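Local structure of (R)-specific secondary-alkylsulfatase (Pseudomonas sp., 4AXH) at residues E119-L124 with F303-T308; A195-G200 with T260-N265; F205-F210 with A292-N297; V266-P271 with L282-T287; A332-I337 with D371-Y376. The protein hydrolyses (R)-secondary-alkyl sulfates with strict inversion of configuration, giving (S)-alcohols and sulfate, as a zinc-dependent homodimer of the metallo-beta-lactamase superfamily. One frame throughout, in Å; residues are numbered along the deposited sequence. Where two conformers were deposited one is given.

Contact 1. Residues E119-L124 with F303-T308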
# COMPACT_ATOMS: atom_id res chain seq x y z
N GLU A 119 37.76 9.27 -11.42
CA GLU A 119 38.12 7.99 -12.03
C GLU A 119 37.81 6.88 -11.02
O GLU A 119 38.11 7.03 -9.85
CB GLU A 119 39.60 7.96 -12.41
CG GLU A 119 40.03 6.81 -13.31
CD GLU A 119 41.48 6.88 -13.76
OE1 GLU A 119 42.37 7.12 -12.92
OE2 GLU A 119 41.72 6.66 -14.97
N VAL A 120 37.18 5.80 -11.47
CA VAL A 120 36.89 4.64 -10.64
C VAL A 120 37.99 3.63 -10.96
O VAL A 120 38.61 3.06 -10.07
CB VAL A 120 35.48 4.05 -10.89
CG1 VAL A 120 35.24 2.77 -10.07
CG2 VAL A 120 34.39 5.09 -10.62
N MET A 121 38.24 3.45 -12.24
CA MET A 121 39.23 2.57 -12.86
C MET A 121 39.60 3.22 -14.21
O MET A 121 38.78 4.00 -14.72
CB MET A 121 38.59 1.20 -13.15
CG MET A 121 38.34 0.43 -11.93
SD MET A 121 38.07 -1.26 -12.32
CE MET A 121 38.14 -1.92 -10.66
N PRO A 122 40.76 2.93 -14.85
CA PRO A 122 41.01 3.52 -16.18
C PRO A 122 39.90 3.09 -17.13
O PRO A 122 39.43 1.95 -17.00
CB PRO A 122 42.38 2.95 -16.56
CG PRO A 122 42.99 2.49 -15.26
CD PRO A 122 41.85 2.02 -14.44
N LYS A 123 39.40 4.05 -18.01
CA LYS A 123 38.28 3.87 -18.96
C LYS A 123 36.89 3.92 -18.24
O LYS A 123 35.87 3.64 -18.87
CB LYS A 123 38.38 2.54 -19.76
CG LYS A 123 39.46 2.45 -20.83
CD LYS A 123 39.37 1.08 -21.55
CE LYS A 123 40.13 1.03 -22.86
NZ LYS A 123 39.67 -0.06 -23.76
N LEU A 124 36.86 4.23 -16.92
CA LEU A 124 35.64 4.24 -16.10
C LEU A 124 35.60 5.43 -15.14
O LEU A 124 36.36 5.47 -14.16
CB LEU A 124 35.50 2.92 -15.35
CG LEU A 124 34.15 2.62 -14.75
CD1 LEU A 124 33.15 2.26 -15.82
CD2 LEU A 124 34.24 1.49 -13.73
N PHE A 303 35.51 -5.02 -15.93
CA PHE A 303 36.03 -4.10 -14.93
C PHE A 303 35.97 -4.64 -13.50
O PHE A 303 36.64 -4.08 -12.62
CB PHE A 303 35.25 -2.78 -15.00
CG PHE A 303 35.47 -1.97 -16.25
CD1 PHE A 303 34.74 -2.23 -17.41
CD2 PHE A 303 36.34 -0.89 -16.26
CE1 PHE A 303 34.94 -1.49 -18.56
CE2 PHE A 303 36.53 -0.13 -17.41
CZ PHE A 303 35.84 -0.44 -18.55
N LYS A 304 35.19 -5.72 -13.27
CA LYS A 304 35.00 -6.31 -11.93
C LYS A 304 34.37 -5.26 -10.98
O LYS A 304 34.73 -5.18 -9.79
CB LYS A 304 36.30 -6.91 -11.35
CG LYS A 304 36.57 -8.36 -11.73
CD LYS A 304 37.63 -8.98 -10.83
CE LYS A 304 37.13 -10.21 -10.12
NZ LYS A 304 37.62 -10.29 -8.71
N VAL A 305 33.44 -4.41 -11.54
CA VAL A 305 32.72 -3.34 -10.84
C VAL A 305 31.23 -3.63 -10.92
O VAL A 305 30.76 -4.15 -11.95
CB VAL A 305 33.06 -1.87 -11.24
CG1 VAL A 305 34.54 -1.65 -11.53
CG2 VAL A 305 32.23 -1.37 -12.39
N LEU A 306 30.49 -3.34 -9.84
CA LEU A 306 29.04 -3.54 -9.80
C LEU A 306 28.32 -2.22 -9.59
O LEU A 306 28.70 -1.43 -8.71
CB LEU A 306 28.62 -4.59 -8.76
CG LEU A 306 27.11 -4.81 -8.52
CD1 LEU A 306 26.46 -5.53 -9.67
CD2 LEU A 306 26.87 -5.55 -7.25
N ASN A 307 27.32 -1.95 -10.44
CA ASN A 307 26.52 -0.74 -10.34
C ASN A 307 25.09 -1.15 -9.93
O ASN A 307 24.41 -1.85 -10.67
CB ASN A 307 26.58 0.13 -11.59
CG ASN A 307 25.91 1.46 -11.39
OD1 ASN A 307 24.96 1.60 -10.62
ND2 ASN A 307 26.38 2.49 -12.09
N THR A 308 24.67 -0.70 -8.74
CA THR A 308 23.39 -1.04 -8.11
C THR A 308 22.31 0.01 -8.27
O THR A 308 21.36 0.00 -7.47
CB THR A 308 23.61 -1.32 -6.64
OG1 THR A 308 24.01 -0.11 -6.00
CG2 THR A 308 24.64 -2.40 -6.40
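Phe303 is the main bump of this contact, and the turn formed by Met121, Pro122, Lys123 and Leu124 supplies the hollow that takes it. Leu124 covers one face of the ring with its CD1 methyl. The turn lies along the rim, where Phe303 CE2 comes within 3.6 Å of Pro122 O and 4.0 Å of Lys123 CB. Only the root of the Lys123 side chain shares in this, because the extended remainder leads away. The hollow owes its shape to the hairpin joining strands 116-119 and 124-128: a type II turn from Met121 to Leu124, with a classic beta bulge in which Val120 and Met121 both face Leu124. Since these strands belong to one sheet of the metallo-beta-lactamase sandwich and 305-307 to the other, the contact bridges the two sheets at this hairpin. Val305 is the second bump. Its methyls spread between Met121 and Leu124, meeting both tip to tip: CG1 lies 3.6 Å from Met121 SD, and CG2 3.7 Å from Leu124 CD2. With CG beside the backbone N (chi1 -71°) and the chain extended beyond it, Met121 brings SD to the edge of the Phe303 ring and against Val305 at once.

Contact 2. Residues A195-G200 with T260-N265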
# COMPACT_ATOMS: atom_id res chain seq x y z
N ALA A 195 16.34 11.01 -32.94
CA ALA A 195 16.58 10.59 -34.32
C ALA A 195 17.67 9.51 -34.38
O ALA A 195 17.47 8.51 -35.06
CB ALA A 195 16.99 11.79 -35.17
N ASP A 196 18.80 9.69 -33.63
CA ASP A 196 19.92 8.74 -33.59
C ASP A 196 19.54 7.42 -32.93
O ASP A 196 20.06 6.37 -33.31
CB ASP A 196 21.14 9.35 -32.87
CG ASP A 196 21.76 10.56 -33.52
OD1 ASP A 196 21.48 10.81 -34.70
OD2 ASP A 196 22.56 11.24 -32.85
N VAL A 197 18.63 7.49 -31.93
CA VAL A 197 18.14 6.33 -31.20
C VAL A 197 17.29 5.51 -32.16
O VAL A 197 17.64 4.36 -32.43
CB VAL A 197 17.39 6.74 -29.89
CG1 VAL A 197 16.67 5.57 -29.24
CG2 VAL A 197 18.35 7.39 -28.91
N LYS A 198 16.25 6.13 -32.75
CA LYS A 198 15.35 5.48 -33.70
C LYS A 198 16.10 4.82 -34.88
O LYS A 198 15.73 3.73 -35.31
CB LYS A 198 14.26 6.46 -34.16
CG LYS A 198 13.38 6.97 -33.00
CD LYS A 198 12.04 7.50 -33.52
CE LYS A 198 11.12 8.06 -32.45
NZ LYS A 198 10.99 9.55 -32.57
N ALA A 199 17.20 5.42 -35.32
CA ALA A 199 18.07 4.93 -36.40
C ALA A 199 18.97 3.76 -35.94
O ALA A 199 19.50 3.02 -36.78
CB ALA A 199 18.94 6.08 -36.93
N GLY A 200 19.17 3.63 -34.63
CA GLY A 200 20.01 2.58 -34.07
C GLY A 200 21.48 2.95 -34.00
O GLY A 200 22.32 2.09 -33.73
N THR A 260 13.49 15.73 -19.79
CA THR A 260 13.31 15.08 -21.08
C THR A 260 13.03 13.59 -20.95
O THR A 260 13.28 12.99 -19.90
CB THR A 260 14.55 15.33 -22.00
OG1 THR A 260 15.61 14.46 -21.64
CG2 THR A 260 15.00 16.80 -22.03
N LEU A 261 12.51 13.00 -22.03
CA LEU A 261 12.22 11.58 -22.11
C LEU A 261 12.55 11.08 -23.49
O LEU A 261 11.81 11.38 -24.42
CB LEU A 261 10.74 11.32 -21.80
CG LEU A 261 10.42 10.06 -21.03
CD1 LEU A 261 9.07 10.19 -20.33
CD2 LEU A 261 10.47 8.86 -21.91
N VAL A 262 13.67 10.39 -23.67
CA VAL A 262 13.98 9.80 -24.96
C VAL A 262 13.78 8.29 -24.89
O VAL A 262 14.45 7.60 -24.12
CB VAL A 262 15.16 10.33 -25.82
CG1 VAL A 262 15.73 11.65 -25.31
CG2 VAL A 262 16.23 9.27 -26.08
N ALA A 263 12.77 7.79 -25.63
CA ALA A 263 12.40 6.39 -25.67
C ALA A 263 13.58 5.44 -25.86
O ALA A 263 14.45 5.70 -26.69
CB ALA A 263 11.38 6.16 -26.76
N PRO A 264 13.64 4.34 -25.07
CA PRO A 264 14.73 3.36 -25.25
C PRO A 264 14.65 2.57 -26.56
O PRO A 264 13.60 2.46 -27.20
CB PRO A 264 14.58 2.44 -24.04
CG PRO A 264 13.59 3.11 -23.14
CD PRO A 264 12.72 3.90 -24.01
N ASN A 265 15.79 2.03 -26.95
CA ASN A 265 16.07 1.24 -28.14
C ASN A 265 15.84 -0.23 -27.78
O ASN A 265 14.96 -0.88 -28.33
CB ASN A 265 17.55 1.44 -28.45
CG ASN A 265 17.90 1.58 -29.87
OD1 ASN A 265 18.17 2.69 -30.33
ND2 ASN A 265 18.04 0.46 -30.57
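Val197, on the last turn of helix 194-199, touches Val262, Ala263 and Asn265 of the irregular chain that leads into strand 266-268. Its CB faces that chain, and the side chain forks there. One branch, CG1, stands anti to the backbone N (chi1 170°), which brings it 3.4 Å from Ala263 O and against the side-chain amide of Asn265. The other branch, CG2, stays beside the backbone N and reaches Val262, with Val197 CG2 and Val262 CG2 4.0 Å apart. The fork thus spreads over Val262 and Ala263, CG2 meeting a methyl and CG1 more polar surroundings. Asn265 runs past Val197 in the opposite direction, its amide lying close to the carbonyl at the helix end. Bonds from beyond the two segments fix the irregular chain: Glu194 OE1 accepts from Ala263 N, Tyr177 OH bonds to Val262 O, and the backbone of Asn265 pairs with Val204 of strand 203-207. Val197 O also accepts a hydrogen bond from Gly200 N at 2.8 Å. Gly200 takes a positive phi of 86°, and this reversal, with two bonds back into the last turn, is the Schellman motif that ends many alpha-helices.

Contact 3. Residues F205-F210 with A292-N297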
# COMPACT_ATOMS: atom_id res chain seq x y z
N PHE A 205 19.50 1.27 -23.61
CA PHE A 205 19.01 0.14 -22.81
C PHE A 205 18.19 0.60 -21.62
O PHE A 205 18.50 1.64 -21.03
CB PHE A 205 20.17 -0.74 -22.32
CG PHE A 205 21.15 -1.16 -23.38
CD1 PHE A 205 22.21 -0.34 -23.73
CD2 PHE A 205 21.03 -2.38 -24.01
CE1 PHE A 205 23.13 -0.73 -24.71
CE2 PHE A 205 21.93 -2.77 -25.00
CZ PHE A 205 22.98 -1.95 -25.34
N ALA A 206 17.15 -0.19 -21.26
CA ALA A 206 16.25 0.09 -20.15
C ALA A 206 15.56 -1.18 -19.65
O ALA A 206 15.29 -2.06 -20.46
CB ALA A 206 15.20 1.13 -20.55
N PRO A 207 15.25 -1.29 -18.33
CA PRO A 207 14.57 -2.51 -17.84
C PRO A 207 13.13 -2.61 -18.32
O PRO A 207 12.54 -1.61 -18.71
CB PRO A 207 14.65 -2.36 -16.32
CG PRO A 207 14.78 -0.91 -16.08
CD PRO A 207 15.54 -0.35 -17.22
N SER A 208 12.58 -3.84 -18.31
CA SER A 208 11.22 -4.17 -18.71
C SER A 208 10.20 -3.20 -18.09
O SER A 208 10.26 -2.93 -16.87
CB SER A 208 10.90 -5.59 -18.26
OG SER A 208 9.54 -5.96 -18.43
N GLY A 209 9.28 -2.71 -18.93
CA GLY A 209 8.19 -1.83 -18.51
C GLY A 209 8.50 -0.37 -18.26
O GLY A 209 7.67 0.34 -17.66
N PHE A 210 9.68 0.09 -18.73
CA PHE A 210 10.18 1.45 -18.55
C PHE A 210 9.21 2.54 -18.96
O PHE A 210 8.83 3.37 -18.11
CB PHE A 210 11.55 1.63 -19.22
CG PHE A 210 12.14 3.01 -19.07
CD1 PHE A 210 11.87 4.01 -19.99
CD2 PHE A 210 13.02 3.29 -18.03
CE1 PHE A 210 12.44 5.29 -19.86
CE2 PHE A 210 13.60 4.56 -17.92
CZ PHE A 210 13.31 5.54 -18.84
N ALA A 292 12.36 1.09 -7.67
CA ALA A 292 11.56 1.58 -8.79
C ALA A 292 10.84 0.43 -9.46
O ALA A 292 11.37 -0.68 -9.45
CB ALA A 292 12.44 2.30 -9.81
N PRO A 293 9.65 0.65 -10.07
CA PRO A 293 8.91 -0.45 -10.74
C PRO A 293 9.67 -1.10 -11.90
O PRO A 293 9.66 -2.33 -12.03
CB PRO A 293 7.62 0.21 -11.21
CG PRO A 293 7.46 1.38 -10.29
CD PRO A 293 8.86 1.90 -10.12
N SER A 294 10.34 -0.28 -12.72
CA SER A 294 11.17 -0.72 -13.83
C SER A 294 12.56 -0.38 -13.34
O SER A 294 12.87 0.80 -13.15
CB SER A 294 10.81 0.04 -15.11
OG SER A 294 11.42 -0.60 -16.21
N ASP A 295 13.35 -1.41 -13.02
CA ASP A 295 14.65 -1.25 -12.35
C ASP A 295 15.61 -2.39 -12.64
O ASP A 295 15.20 -3.51 -12.90
CB ASP A 295 14.34 -1.20 -10.82
CG ASP A 295 15.43 -0.81 -9.86
OD1 ASP A 295 16.38 -0.11 -10.29
OD2 ASP A 295 15.32 -1.17 -8.68
N MET A 296 16.92 -2.11 -12.51
CA MET A 296 17.96 -3.10 -12.74
C MET A 296 19.33 -2.66 -12.24
O MET A 296 19.59 -1.47 -12.10
CB MET A 296 18.04 -3.51 -14.23
CG MET A 296 18.59 -2.46 -15.16
SD MET A 296 18.30 -2.94 -16.85
CE MET A 296 19.15 -1.60 -17.73
N ASN A 297 20.22 -3.65 -12.05
CA ASN A 297 21.62 -3.42 -11.68
C ASN A 297 22.47 -3.72 -12.93
O ASN A 297 22.02 -4.40 -13.84
CB ASN A 297 22.06 -4.33 -10.52
CG ASN A 297 21.34 -4.10 -9.22
OD1 ASN A 297 21.07 -2.96 -8.82
ND2 ASN A 297 21.07 -5.17 -8.49
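Pro207 and Met296 lie across each other at about a right angle, the pyrrolidine ring against an extended thioether chain. Met296 places CG between its backbone N and carbonyl carbon (chi1 71°), and from there the chain runs straight over the proline, with Met296 SD 3.7 Å from Pro207 CB and Met296 CE 3.9 Å from Pro207 CD. Asp295 N lies off the rim of the same ring, 3.4 Å from Pro207 CG, and Ser294 OG comes over the face opposite the thioether. Ser294 points its side chain the same general way as Met296, toward the type II turn that runs from Pro207 to Phe210 and leads through Gly209, the N-cap residue, into helix 210-219. Its OG, anti to the backbone N, dips into the turn and donates a hydrogen bond of 2.7 Å to Ser208 O, approaching from well above the carbonyl plane, 62° out of it. Asp295, between these two, turns its CB the other way, to where its side chain comes about 3 Å (nearest atoms) from that of the zinc ligand His179. Beyond the segments, the backbone of Ser294 pairs with that of Ser180. The chemistry is therefore divided by face: apolar packing and one buried hydroxyl-to-carbonyl bond join the loop after Glu291 to the end of strand 203-207, while the intervening acidic residue is presented to the surroundings of the zinc site.

Contact 4. Residues V266-P271 with L282-T287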
# COMPACT_ATOMS: atom_id res chain seq x y z
N VAL A 266 16.66 -0.76 -26.85
CA VAL A 266 16.67 -2.15 -26.40
C VAL A 266 16.22 -2.35 -24.94
O VAL A 266 16.82 -1.80 -24.01
CB VAL A 266 17.97 -2.91 -26.82
CG1 VAL A 266 19.16 -1.97 -27.07
CG2 VAL A 266 18.34 -4.05 -25.88
N LEU A 267 15.17 -3.16 -24.77
CA LEU A 267 14.56 -3.50 -23.48
C LEU A 267 15.06 -4.80 -22.88
O LEU A 267 15.06 -5.83 -23.55
CB LEU A 267 13.03 -3.59 -23.66
CG LEU A 267 12.27 -2.29 -23.40
CD1 LEU A 267 11.05 -2.21 -24.26
CD2 LEU A 267 11.86 -2.19 -21.94
N ILE A 268 15.47 -4.76 -21.59
CA ILE A 268 15.94 -5.92 -20.84
C ILE A 268 14.71 -6.64 -20.28
O ILE A 268 13.97 -6.07 -19.45
CB ILE A 268 17.00 -5.53 -19.77
CG1 ILE A 268 18.04 -4.49 -20.30
CG2 ILE A 268 17.66 -6.76 -19.13
CD1 ILE A 268 18.78 -4.82 -21.63
N GLU A 269 14.47 -7.86 -20.76
CA GLU A 269 13.27 -8.61 -20.40
C GLU A 269 13.48 -9.87 -19.58
O GLU A 269 12.56 -10.29 -18.86
CB GLU A 269 12.38 -8.86 -21.64
CG GLU A 269 11.84 -7.58 -22.30
CD GLU A 269 10.68 -6.87 -21.62
OE1 GLU A 269 9.99 -7.50 -20.79
OE2 GLU A 269 10.45 -5.68 -21.94
N LYS A 270 14.69 -10.45 -19.67
CA LYS A 270 15.10 -11.66 -18.92
C LYS A 270 15.68 -11.28 -17.53
O LYS A 270 16.31 -10.22 -17.42
CB LYS A 270 16.17 -12.46 -19.72
CG LYS A 270 15.72 -12.95 -21.10
CD LYS A 270 16.92 -13.45 -21.91
CE LYS A 270 16.58 -13.79 -23.34
NZ LYS A 270 16.58 -15.26 -23.59
N PRO A 271 15.58 -12.15 -16.48
CA PRO A 271 16.14 -11.79 -15.16
C PRO A 271 17.60 -11.36 -15.14
O PRO A 271 18.02 -10.63 -14.24
CB PRO A 271 15.92 -13.05 -14.34
CG PRO A 271 14.72 -13.67 -14.95
CD PRO A 271 14.89 -13.45 -16.43
N LEU A 282 28.36 -5.78 -20.67
CA LEU A 282 27.33 -5.36 -19.73
C LEU A 282 26.46 -6.55 -19.41
O LEU A 282 25.92 -7.17 -20.32
CB LEU A 282 26.43 -4.25 -20.31
CG LEU A 282 27.09 -3.11 -21.09
CD1 LEU A 282 26.12 -2.45 -22.02
CD2 LEU A 282 27.68 -2.09 -20.16
N GLU A 283 26.32 -6.86 -18.12
CA GLU A 283 25.41 -7.86 -17.59
C GLU A 283 24.42 -7.04 -16.76
O GLU A 283 24.83 -6.27 -15.87
CB GLU A 283 26.12 -8.92 -16.72
CG GLU A 283 25.21 -10.08 -16.31
CD GLU A 283 25.84 -11.31 -15.68
OE1 GLU A 283 27.09 -11.43 -15.70
OE2 GLU A 283 25.08 -12.18 -15.19
N PHE A 284 23.16 -7.14 -17.11
CA PHE A 284 22.04 -6.48 -16.46
C PHE A 284 21.28 -7.48 -15.62
O PHE A 284 21.03 -8.61 -16.07
CB PHE A 284 21.09 -5.90 -17.54
CG PHE A 284 21.72 -4.96 -18.57
CD1 PHE A 284 22.06 -3.65 -18.23
CD2 PHE A 284 21.89 -5.37 -19.89
CE1 PHE A 284 22.61 -2.79 -19.17
CE2 PHE A 284 22.43 -4.50 -20.84
CZ PHE A 284 22.81 -3.21 -20.47
N GLN A 285 20.89 -7.09 -14.40
CA GLN A 285 20.10 -7.90 -13.47
C GLN A 285 18.79 -7.17 -13.17
O GLN A 285 18.83 -6.14 -12.51
CB GLN A 285 20.86 -8.17 -12.17
CG GLN A 285 19.99 -8.84 -11.08
CD GLN A 285 20.49 -8.71 -9.65
OE1 GLN A 285 21.40 -7.92 -9.34
NE2 GLN A 285 19.85 -9.47 -8.76
N LEU A 286 17.65 -7.70 -13.64
CA LEU A 286 16.37 -7.06 -13.38
C LEU A 286 16.03 -7.06 -11.89
O LEU A 286 15.97 -8.12 -11.28
CB LEU A 286 15.24 -7.78 -14.16
CG LEU A 286 15.05 -7.47 -15.66
CD1 LEU A 286 13.89 -8.30 -16.21
CD2 LEU A 286 14.71 -6.03 -15.89
N THR A 287 15.79 -5.88 -11.31
CA THR A 287 15.38 -5.72 -9.89
C THR A 287 14.01 -5.06 -9.83
O THR A 287 13.79 -4.12 -9.06
CB THR A 287 16.43 -4.98 -9.06
OG1 THR A 287 16.60 -3.69 -9.61
CG2 THR A 287 17.76 -5.68 -9.02
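Leu286 gives up the most surface here, its closest neighbours being backbone carbonyls. Its CG stands beside the backbone N (chi1 -80°), sending the isobutyl group against the bend formed by Ile268, Glu269 and Lys270. There Leu286 CD1 lies 3.3 Å from Lys270 O and 3.6 Å from Glu269 O, while Leu286 CD2 lies 3.6 Å from Ile268 O, so three successive carbonyls line one side of the branch. Ile268, the next most covered, meets Phe284 at about a right angle. Its CG1 sits over one face of the ring, offset toward the rim, and its tip continues along the same margin, with Ile268 CD1 3.6 Å from Phe284 CD2. Phe205 of the neighbouring strand 203-207 also meets the Phe284 ring, which places this packing between the two sheets of the metallo-beta-lactamase sandwich. Here the chain passes between the sheets, from edge strand 266-268 to edge strand 272-277. At the crossing Leu286 N donates to Pro271 O at 3.0 Å, with 149° at the hydrogen. The direct grip is thus one backbone bond beside aliphatic and aromatic packing; no charged side chain bridges the segments, although Glu273 OE2 accepts from Glu269 N and Lys270 N.

Contact 5. Residues A332-I337 with D371-Y376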
# COMPACT_ATOMS: atom_id res chain seq x y z
N ALA A 332 11.06 -7.84 -1.36
CA ALA A 332 11.58 -8.00 -2.72
C ALA A 332 12.92 -7.27 -2.88
O ALA A 332 13.86 -7.78 -3.51
CB ALA A 332 10.55 -7.51 -3.74
N TRP A 333 12.99 -6.07 -2.29
CA TRP A 333 14.19 -5.24 -2.27
C TRP A 333 15.39 -6.03 -1.65
O TRP A 333 16.41 -6.17 -2.32
CB TRP A 333 13.92 -3.96 -1.46
CG TRP A 333 14.76 -2.78 -1.82
CD1 TRP A 333 16.09 -2.77 -2.19
CD2 TRP A 333 14.37 -1.41 -1.70
NE1 TRP A 333 16.54 -1.48 -2.31
CE2 TRP A 333 15.50 -0.62 -2.03
CE3 TRP A 333 13.15 -0.77 -1.35
CZ2 TRP A 333 15.44 0.79 -2.06
CZ3 TRP A 333 13.11 0.62 -1.32
CH2 TRP A 333 14.23 1.38 -1.71
N ALA A 334 15.22 -6.59 -0.42
CA ALA A 334 16.26 -7.39 0.23
C ALA A 334 16.68 -8.60 -0.61
O ALA A 334 17.88 -8.89 -0.71
CB ALA A 334 15.82 -7.82 1.62
N GLY A 335 15.71 -9.25 -1.27
CA GLY A 335 15.96 -10.38 -2.16
C GLY A 335 16.81 -10.07 -3.38
O GLY A 335 17.59 -10.92 -3.84
N TYR A 336 16.66 -8.83 -3.92
CA TYR A 336 17.44 -8.38 -5.08
C TYR A 336 18.87 -7.97 -4.69
O TYR A 336 19.80 -8.09 -5.49
CB TYR A 336 16.72 -7.21 -5.77
CG TYR A 336 15.47 -7.60 -6.54
CD1 TYR A 336 15.48 -8.66 -7.45
CD2 TYR A 336 14.29 -6.87 -6.42
CE1 TYR A 336 14.36 -9.00 -8.17
CE2 TYR A 336 13.15 -7.21 -7.14
CZ TYR A 336 13.19 -8.28 -8.02
OH TYR A 336 12.11 -8.60 -8.79
N ILE A 337 19.04 -7.43 -3.48
CA ILE A 337 20.35 -7.04 -2.95
C ILE A 337 21.15 -8.35 -2.78
O ILE A 337 22.26 -8.46 -3.28
CB ILE A 337 20.23 -6.21 -1.63
CG1 ILE A 337 19.63 -4.81 -1.91
CG2 ILE A 337 21.60 -6.08 -0.97
CD1 ILE A 337 19.10 -4.04 -0.77
N ASP A 371 24.81 -5.92 4.65
CA ASP A 371 24.21 -4.96 5.61
C ASP A 371 22.93 -4.36 5.01
O ASP A 371 21.91 -4.31 5.70
CB ASP A 371 25.22 -3.85 5.98
CG ASP A 371 26.39 -4.24 6.88
OD1 ASP A 371 26.43 -5.39 7.34
OD2 ASP A 371 27.24 -3.38 7.14
N GLN A 372 22.99 -3.96 3.71
CA GLN A 372 21.88 -3.38 2.94
C GLN A 372 20.73 -4.38 2.90
O GLN A 372 19.64 -4.05 3.36
CB GLN A 372 22.34 -2.99 1.52
CG GLN A 372 23.29 -1.78 1.43
CD GLN A 372 22.67 -0.42 1.71
OE1 GLN A 372 21.47 -0.19 1.50
NE2 GLN A 372 23.48 0.53 2.15
N ARG A 373 21.00 -5.61 2.44
CA ARG A 373 20.06 -6.73 2.40
C ARG A 373 19.40 -6.89 3.76
O ARG A 373 18.20 -6.77 3.85
CB ARG A 373 20.77 -8.04 2.00
CG ARG A 373 19.91 -9.28 2.24
CD ARG A 373 20.73 -10.53 2.46
NE ARG A 373 21.40 -10.54 3.76
CZ ARG A 373 22.54 -11.17 3.99
NH1 ARG A 373 23.13 -11.86 3.04
NH2 ARG A 373 23.10 -11.12 5.19
N ASP A 374 20.20 -7.09 4.81
CA ASP A 374 19.75 -7.23 6.19
C ASP A 374 18.87 -6.07 6.67
O ASP A 374 17.94 -6.32 7.41
CB ASP A 374 20.94 -7.41 7.14
CG ASP A 374 21.67 -8.74 7.09
OD1 ASP A 374 21.15 -9.68 6.44
OD2 ASP A 374 22.75 -8.85 7.71
N MET A 375 19.18 -4.80 6.26
CA MET A 375 18.42 -3.60 6.66
C MET A 375 16.99 -3.65 6.15
O MET A 375 16.06 -3.36 6.92
CB MET A 375 19.14 -2.32 6.25
CG MET A 375 18.34 -1.07 6.47
SD MET A 375 19.12 0.47 5.91
CE MET A 375 19.60 0.10 4.27
N TYR A 376 16.81 -4.06 4.89
CA TYR A 376 15.49 -4.16 4.30
C TYR A 376 14.70 -5.34 4.81
O TYR A 376 13.53 -5.16 5.16
CB TYR A 376 15.52 -4.03 2.76
CG TYR A 376 15.95 -2.64 2.32
CD1 TYR A 376 15.14 -1.53 2.57
CD2 TYR A 376 17.21 -2.43 1.77
CE1 TYR A 376 15.58 -0.24 2.26
CE2 TYR A 376 17.64 -1.14 1.44
CZ TYR A 376 16.81 -0.05 1.68
OH TYR A 376 17.20 1.22 1.34
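Trp333 and Tyr376 stack face to face between two helices, and the tight part of the contact is built round them. The planes differ by only 10°, and the five-membered ring of Trp333 has its centroid 4.2 Å from that of Tyr376, each ring displaced toward the rim of the other. The stack is held from its polar ends: Trp333 NE1 donates to Asn311 O, and Tyr376 OH bonds with His317 N. Ile337 packs against Tyr376, its CD1 3.6 Å from Tyr376 CD2, while its other branch, CG2, rests 3.7 Å from Arg373 CB. Where the backbones come nearest, Ala334 offers just a methyl, with its CB 3.4 Å from Arg373 O. The Arg373 flank is more loosely engaged by the first helix. Only the aliphatic root of Arg373 packs there; its chain then bends away, and NE and NH2 both grip Asp374 OD1, NH2 at 2.7 Å. The second subunit covers this side: Arg588 of that chain forms salt bridges with Asp371 and Asp374. The axes of the two segments approach to 8.0 Å with N-to-C directions at 164°, an antiparallel packing that joins helix 330-344 of the metallo-beta-lactamase fold to the long helix 362-388, and Trp333 reaches the neighbourhood of zinc ligand Glu291 and of Leu319 in the sulfate site.

Contacts 1, 3 and 4 involve the two sheets, contact 2 lies where helix 194-199 packs beside strand 203-207, and contact 5 adds a helix pair. Contact 1 joins segments 179 residues apart and spans the sequence in which contacts 2, 3 and 4 all lie; contact 5 follows in series. Contacts 3 and 4 have centres 8 Å apart and touch through neighbouring strands of both sheets. Contact 2 leads directly into contact 4 along the chain and packs on contact 3 through Pro264. Tyr336 links contact 5 to contact 4, whereas contacts 2 and 5 lie 33 Å apart between centres. Contacts 3 and 5 border the zinc site, where Asp295 and Trp333 lie near zinc ligands.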